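Local coordinates for protein aminotransferase, class IV (Brucella abortus, PDB 4TVI) that probably transfers the amino group of leucine, isoleucine or valine to 2-oxoglutarate, using pyridoxal 5'-phosphate as cofactor, at residues T37-E42 with V48-A53; P96-N101 with T143-C148. All coordinates share one frame; numbering follows the deposited sequence.

Interaction 1: T37-E42 with V48-A53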
loop_
_atom_site.group_PDB
_atom_site.type_symbol
_atom_site.label_atom_id
_atom_site.label_comp_id
_atom_site.label_asym_id
_atom_site.label_seq_id
_atom_site.Cartn_x
_atom_site.Cartn_y
_atom_site.Cartn_z
ATOM N N THR A 37 3.754 -18.689 14.286
ATOM C CA THR A 37 2.680 -18.054 13.536
ATOM C C THR A 37 1.431 -18.929 13.498
ATOM O O THR A 37 1.505 -20.110 13.162
ATOM C CB THR A 37 3.127 -17.736 12.092
ATOM O OG1 THR A 37 4.297 -16.912 12.122
ATOM C CG2 THR A 37 2.021 -17.021 11.322
ATOM N N TYR A 38 0.285 -18.343 13.832
ATOM C CA TYR A 38 -0.989 -19.043 13.707
ATOM C C TYR A 38 -1.572 -18.766 12.331
ATOM O O TYR A 38 -1.829 -17.616 11.978
ATOM C CB TYR A 38 -1.971 -18.608 14.797
ATOM C CG TYR A 38 -3.267 -19.385 14.793
ATOM C CD1 TYR A 38 -3.389 -20.581 15.491
ATOM C CD2 TYR A 38 -4.363 -18.934 14.072
ATOM C CE1 TYR A 38 -4.575 -21.299 15.478
ATOM C CE2 TYR A 38 -5.549 -19.639 14.054
ATOM C CZ TYR A 38 -5.653 -20.818 14.756
ATOM O OH TYR A 38 -6.841 -21.513 14.726
ATOM N N TYR A 39 -1.761 -19.821 11.550
ATOM C CA TYR A 39 -2.253 -19.685 10.181
ATOM C C TYR A 39 -2.963 -20.963 9.769
ATOM O O TYR A 39 -2.451 -22.059 10.001
ATOM C CB TYR A 39 -1.104 -19.376 9.217
ATOM C CG TYR A 39 -1.495 -19.324 7.752
ATOM C CD1 TYR A 39 -2.368 -18.349 7.275
ATOM C CD2 TYR A 39 -0.987 -20.248 6.845
ATOM C CE1 TYR A 39 -2.722 -18.295 5.933
ATOM C CE2 TYR A 39 -1.337 -20.208 5.500
ATOM C CZ TYR A 39 -2.205 -19.228 5.049
ATOM O OH TYR A 39 -2.554 -19.183 3.714
ATOM N N LYS A 40 -4.145 -20.819 9.178
ATOM C CA LYS A 40 -4.970 -21.964 8.807
ATOM C C LYS A 40 -5.124 -22.961 9.958
ATOM O O LYS A 40 -4.874 -24.150 9.792
ATOM C CB LYS A 40 -4.392 -22.667 7.576
ATOM C CG LYS A 40 -4.426 -21.830 6.307
ATOM C CD LYS A 40 -5.301 -22.468 5.240
ATOM C CE LYS A 40 -5.491 -21.534 4.051
ATOM N NZ LYS A 40 -6.504 -20.476 4.354
ATOM N N GLY A 41 -5.501 -22.455 11.127
ATOM C CA GLY A 41 -5.856 -23.289 12.262
ATOM C C GLY A 41 -4.720 -23.984 12.988
ATOM O O GLY A 41 -4.955 -24.849 13.830
ATOM N N GLU A 42 -3.487 -23.596 12.688
ATOM C CA GLU A 42 -2.329 -24.259 13.275
ATOM C C GLU A 42 -1.246 -23.267 13.661
ATOM O O GLU A 42 -0.948 -22.346 12.905
ATOM C CB GLU A 42 -1.741 -25.289 12.303
ATOM C CG GLU A 42 -2.710 -26.355 11.824
ATOM C CD GLU A 42 -3.086 -27.338 12.916
ATOM O OE1 GLU A 42 -2.423 -27.338 13.978
ATOM O OE2 GLU A 42 -4.043 -28.114 12.705
ATOM N N VAL A 48 6.722 -18.855 7.727
ATOM C CA VAL A 48 5.449 -19.356 7.237
ATOM C C VAL A 48 4.954 -18.496 6.077
ATOM O O VAL A 48 4.682 -17.308 6.243
ATOM C CB VAL A 48 4.398 -19.381 8.360
ATOM C CG1 VAL A 48 3.066 -19.884 7.826
ATOM C CG2 VAL A 48 4.884 -20.259 9.511
ATOM N N ARG A 49 4.867 -19.099 4.896
ATOM C CA ARG A 49 4.421 -18.388 3.703
ATOM C C ARG A 49 2.901 -18.309 3.680
ATOM O O ARG A 49 2.224 -19.319 3.496
ATOM C CB ARG A 49 4.955 -19.077 2.445
ATOM C CG ARG A 49 6.467 -19.040 2.337
ATOM C CD ARG A 49 6.951 -17.647 1.960
ATOM N NE ARG A 49 8.014 -17.179 2.846
ATOM C CZ ARG A 49 8.749 -16.090 2.630
ATOM N NH1 ARG A 49 8.546 -15.352 1.545
ATOM N NH2 ARG A 49 9.691 -15.742 3.500
ATOM N N ILE A 50 2.365 -17.103 3.853
ATOM C CA ILE A 50 0.925 -16.946 4.045
ATOM C C ILE A 50 0.194 -16.276 2.878
ATOM O O ILE A 50 -1.013 -16.441 2.733
ATOM C CB ILE A 50 0.626 -16.148 5.337
ATOM C CG1 ILE A 50 1.282 -14.770 5.288
ATOM C CG2 ILE A 50 1.121 -16.916 6.559
ATOM C CD1 ILE A 50 0.828 -13.841 6.391
ATOM N N LEU A 51 0.915 -15.526 2.050
ATOM C CA LEU A 51 0.303 -14.842 0.905
ATOM C C LEU A 51 0.707 -15.474 -0.429
ATOM O O LEU A 51 1.892 -15.655 -0.711
ATOM C CB LEU A 51 0.668 -13.355 0.903
ATOM C CG LEU A 51 -0.390 -12.407 1.470
ATOM C CD1 LEU A 51 -0.737 -12.762 2.902
ATOM C CD2 LEU A 51 0.059 -10.945 1.368
ATOM N N GLY A 52 -0.285 -15.799 -1.251
ATOM C CA GLY A 52 -0.036 -16.456 -2.518
ATOM C C GLY A 52 0.353 -15.510 -3.638
ATOM O O GLY A 52 0.105 -14.305 -3.572
ATOM N N ALA A 53 0.964 -16.065 -4.679
ATOM C CA ALA A 53 1.378 -15.280 -5.833
ATOM C C ALA A 53 0.174 -14.647 -6.516
ATOM O O ALA A 53 0.299 -13.622 -7.187
ATOM C CB ALA A 53 2.148 -16.147 -6.815
#
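T37 opens the contact on the side of V48: T37 CB lies 4.0 Å from V48 CG2. The backbones stand 7.0 Å apart from T37 CA to V48 CA. Y39, two residues on, carries most of the rest. With CG anti to the backbone N (chi1 175°), its ring reaches across to I50, whose CG2 sits 3.8 Å from the ring centroid and 13° off the normal, a CH-pi contact over one face. The opposite face is taken by K40 CG, 3.5 Å above the plane of the Y39 ring, holding the phenol between methyl and methylene. V48 CG1 approaches Y39 CD2 obliquely at 4.2 Å. Beyond Y39 comes the type I' turn of the hairpin formed by strands 35-39 and 42-45, bridged by E42 N to Y39 O (3.3 Å) and flanked by Y39 N to E42 O (3.0 Å). I50 also packs on M125 and W127. R49, L51 and G52 pair in an antiparallel ladder with the second subunit, so the sheet continues across the interface, and I50 O accepts from R49 NH1 of that subunit. Y39 OH lies 3.3 Å from I50 O, but the side-chain contacts are mostly apolar, which implies that packing chiefly joins the two segments.

Interaction 2: P96-N101 with T143-C148; sequences PTLSAN and TDFALC
L98 and F145 form the close-packed part of this contact. The leucine side chain meets the phenylalanine at about a right angle and sets CD1 over one ring face, 3.8 Å from the centroid and 20° off the normal. That CH-pi contact is displaced toward the rim, as the 3.6 Å from L98 CD1 to F145 CE2 indicates, and the one methyl touches several ring atoms at once. F145 presents the face with CG anti to its backbone N (chi1 173°). T97 makes the solvent-exposed margin, where each approach is of one atom to another. Its CG2 lies 3.5 Å from the carbonyl O of T143 and 4.2 Å from T143 CG2, while T97 OG1, placed between backbone N and carbonyl carbon, comes to 3.5 Å from F145 CB. These are van der Waals approaches, with no hydrogen bond between the segments. Polar ties run to other residues: T143 OG1 bonds to A140 O and E95 N, and L98 N to Y126 OH, whose ring also meets that of F145. The segment 96-101 leads from helix 78-91, on which P96 rests, into helix 100-111, where S99 is the N-cap and I103 touches both L98 and F145; strand 143-151 lies between strands 35-39 and 120-128 in the antiparallel sheet.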
loop_
_atom_site.group_PDB
_atom_site.type_symbol
_atom_site.label_atom_id
_atom_site.label_comp_id
_atom_site.label_asym_id
_atom_site.label_seq_id
_atom_site.Cartn_x
_atom_site.Cartn_y
_atom_site.Cartn_z
ATOM N N PRO A 96 -13.473 -9.107 9.149
ATOM C CA PRO A 96 -12.659 -9.796 10.157
ATOM C C PRO A 96 -13.284 -11.118 10.577
ATOM O O PRO A 96 -14.491 -11.210 10.791
ATOM C CB PRO A 96 -12.600 -8.795 11.324
ATOM C CG PRO A 96 -13.680 -7.784 11.043
ATOM C CD PRO A 96 -13.791 -7.727 9.551
ATOM N N THR A 97 -12.439 -12.137 10.666
ATOM C CA THR A 97 -12.856 -13.509 10.907
ATOM C C THR A 97 -12.894 -13.868 12.393
ATOM O O THR A 97 -13.443 -14.903 12.770
ATOM C CB THR A 97 -11.920 -14.475 10.179
ATOM O OG1 THR A 97 -10.571 -14.183 10.561
ATOM C CG2 THR A 97 -12.049 -14.298 8.665
ATOM N N LEU A 98 -12.267 -13.039 13.227
ATOM C CA LEU A 98 -12.226 -13.280 14.670
ATOM C C LEU A 98 -12.692 -12.062 15.471
ATOM O O LEU A 98 -12.469 -10.919 15.075
ATOM C CB LEU A 98 -10.817 -13.676 15.113
ATOM C CG LEU A 98 -10.199 -14.941 14.515
ATOM C CD1 LEU A 98 -8.766 -15.098 14.992
ATOM C CD2 LEU A 98 -11.022 -16.154 14.902
ATOM N N SER A 99 -13.340 -12.310 16.603
ATOM C CA SER A 99 -13.670 -11.230 17.517
ATOM C C SER A 99 -12.386 -10.709 18.144
ATOM O O SER A 99 -11.342 -11.365 18.069
ATOM C CB SER A 99 -14.630 -11.708 18.601
ATOM O OG SER A 99 -13.978 -12.622 19.463
ATOM N N ALA A 100 -12.458 -9.539 18.766
ATOM C CA ALA A 100 -11.294 -8.968 19.438
ATOM C C ALA A 100 -10.819 -9.885 20.563
ATOM O O ALA A 100 -9.618 -10.092 20.743
ATOM C CB ALA A 100 -11.618 -7.585 19.982
ATOM N N ASN A 101 -11.771 -10.452 21.297
ATOM C CA ASN A 101 -11.463 -11.404 22.361
ATOM C C ASN A 101 -10.828 -12.686 21.828
ATOM O O ASN A 101 -9.957 -13.266 22.486
ATOM C CB ASN A 101 -12.722 -11.735 23.161
ATOM C CG ASN A 101 -13.022 -10.701 24.221
ATOM O OD1 ASN A 101 -12.206 -9.822 24.492
ATOM N ND2 ASN A 101 -14.201 -10.793 24.825
ATOM N N THR A 143 -11.670 -12.888 3.270
ATOM C CA THR A 143 -10.738 -12.437 4.303
ATOM C C THR A 143 -10.121 -13.612 5.054
ATOM O O THR A 143 -10.822 -14.560 5.425
ATOM C CB THR A 143 -11.431 -11.499 5.317
ATOM O OG1 THR A 143 -11.909 -10.332 4.635
ATOM C CG2 THR A 143 -10.462 -11.066 6.412
ATOM N N ASP A 144 -8.802 -13.570 5.234
ATOM C CA ASP A 144 -8.111 -14.583 6.022
ATOM C C ASP A 144 -7.276 -13.922 7.117
ATOM O O ASP A 144 -7.075 -12.709 7.110
ATOM C CB ASP A 144 -7.234 -15.466 5.130
ATOM C CG ASP A 144 -7.030 -16.860 5.710
ATOM O OD1 ASP A 144 -7.408 -17.091 6.884
ATOM O OD2 ASP A 144 -6.510 -17.733 4.986
ATOM N N PHE A 145 -6.779 -14.731 8.045
ATOM C CA PHE A 145 -6.098 -14.221 9.230
ATOM C C PHE A 145 -4.787 -14.944 9.499
ATOM O O PHE A 145 -4.641 -16.130 9.190
ATOM C CB PHE A 145 -7.028 -14.345 10.442
ATOM C CG PHE A 145 -6.384 -13.999 11.758
ATOM C CD1 PHE A 145 -6.287 -12.680 12.172
ATOM C CD2 PHE A 145 -5.913 -14.996 12.599
ATOM C CE1 PHE A 145 -5.713 -12.360 13.386
ATOM C CE2 PHE A 145 -5.336 -14.680 13.822
ATOM C CZ PHE A 145 -5.236 -13.363 14.215
ATOM N N ALA A 146 -3.832 -14.225 10.073
ATOM C CA ALA A 146 -2.626 -14.847 10.598
ATOM C C ALA A 146 -2.116 -14.037 11.780
ATOM O O ALA A 146 -2.205 -12.808 11.789
ATOM C CB ALA A 146 -1.557 -14.975 9.524
ATOM N N LEU A 147 -1.608 -14.735 12.790
ATOM C CA LEU A 147 -1.070 -14.092 13.981
ATOM C C LEU A 147 0.395 -14.474 14.153
ATOM O O LEU A 147 0.714 -15.621 14.467
ATOM C CB LEU A 147 -1.876 -14.492 15.216
ATOM C CG LEU A 147 -1.444 -13.896 16.555
ATOM C CD1 LEU A 147 -1.477 -12.367 16.504
ATOM C CD2 LEU A 147 -2.336 -14.422 17.662
ATOM N N CYS A 148 1.283 -13.511 13.949
ATOM C CA CYS A 148 2.715 -13.787 13.978
ATOM C C CYS A 148 3.359 -13.293 15.268
ATOM O O CYS A 148 3.301 -12.101 15.593
ATOM C CB CYS A 148 3.395 -13.143 12.763
ATOM S SG CYS A 148 5.158 -13.513 12.607
#

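How the interactions relate
Both contacts reach the same antiparallel sheet, in which strands 35-39 and 143-151 are neighbours, and their centres lie about 12 Å apart. Interaction 1 lies beside the second subunit; interaction 2 faces helices 78-91 and 100-111 of its own chain. Each centres on an aliphatic methyl over an aromatic face, but interaction 1 is almost wholly buried, whereas interaction 2 runs from a buried phenylalanine to an exposed threonine. Polar links join them directly: K40 NZ forms a salt bridge with D144 OD2 at 2.8 Å, and Y38 N probably hydrogen-bonds to L147 O, also at 2.8 Å.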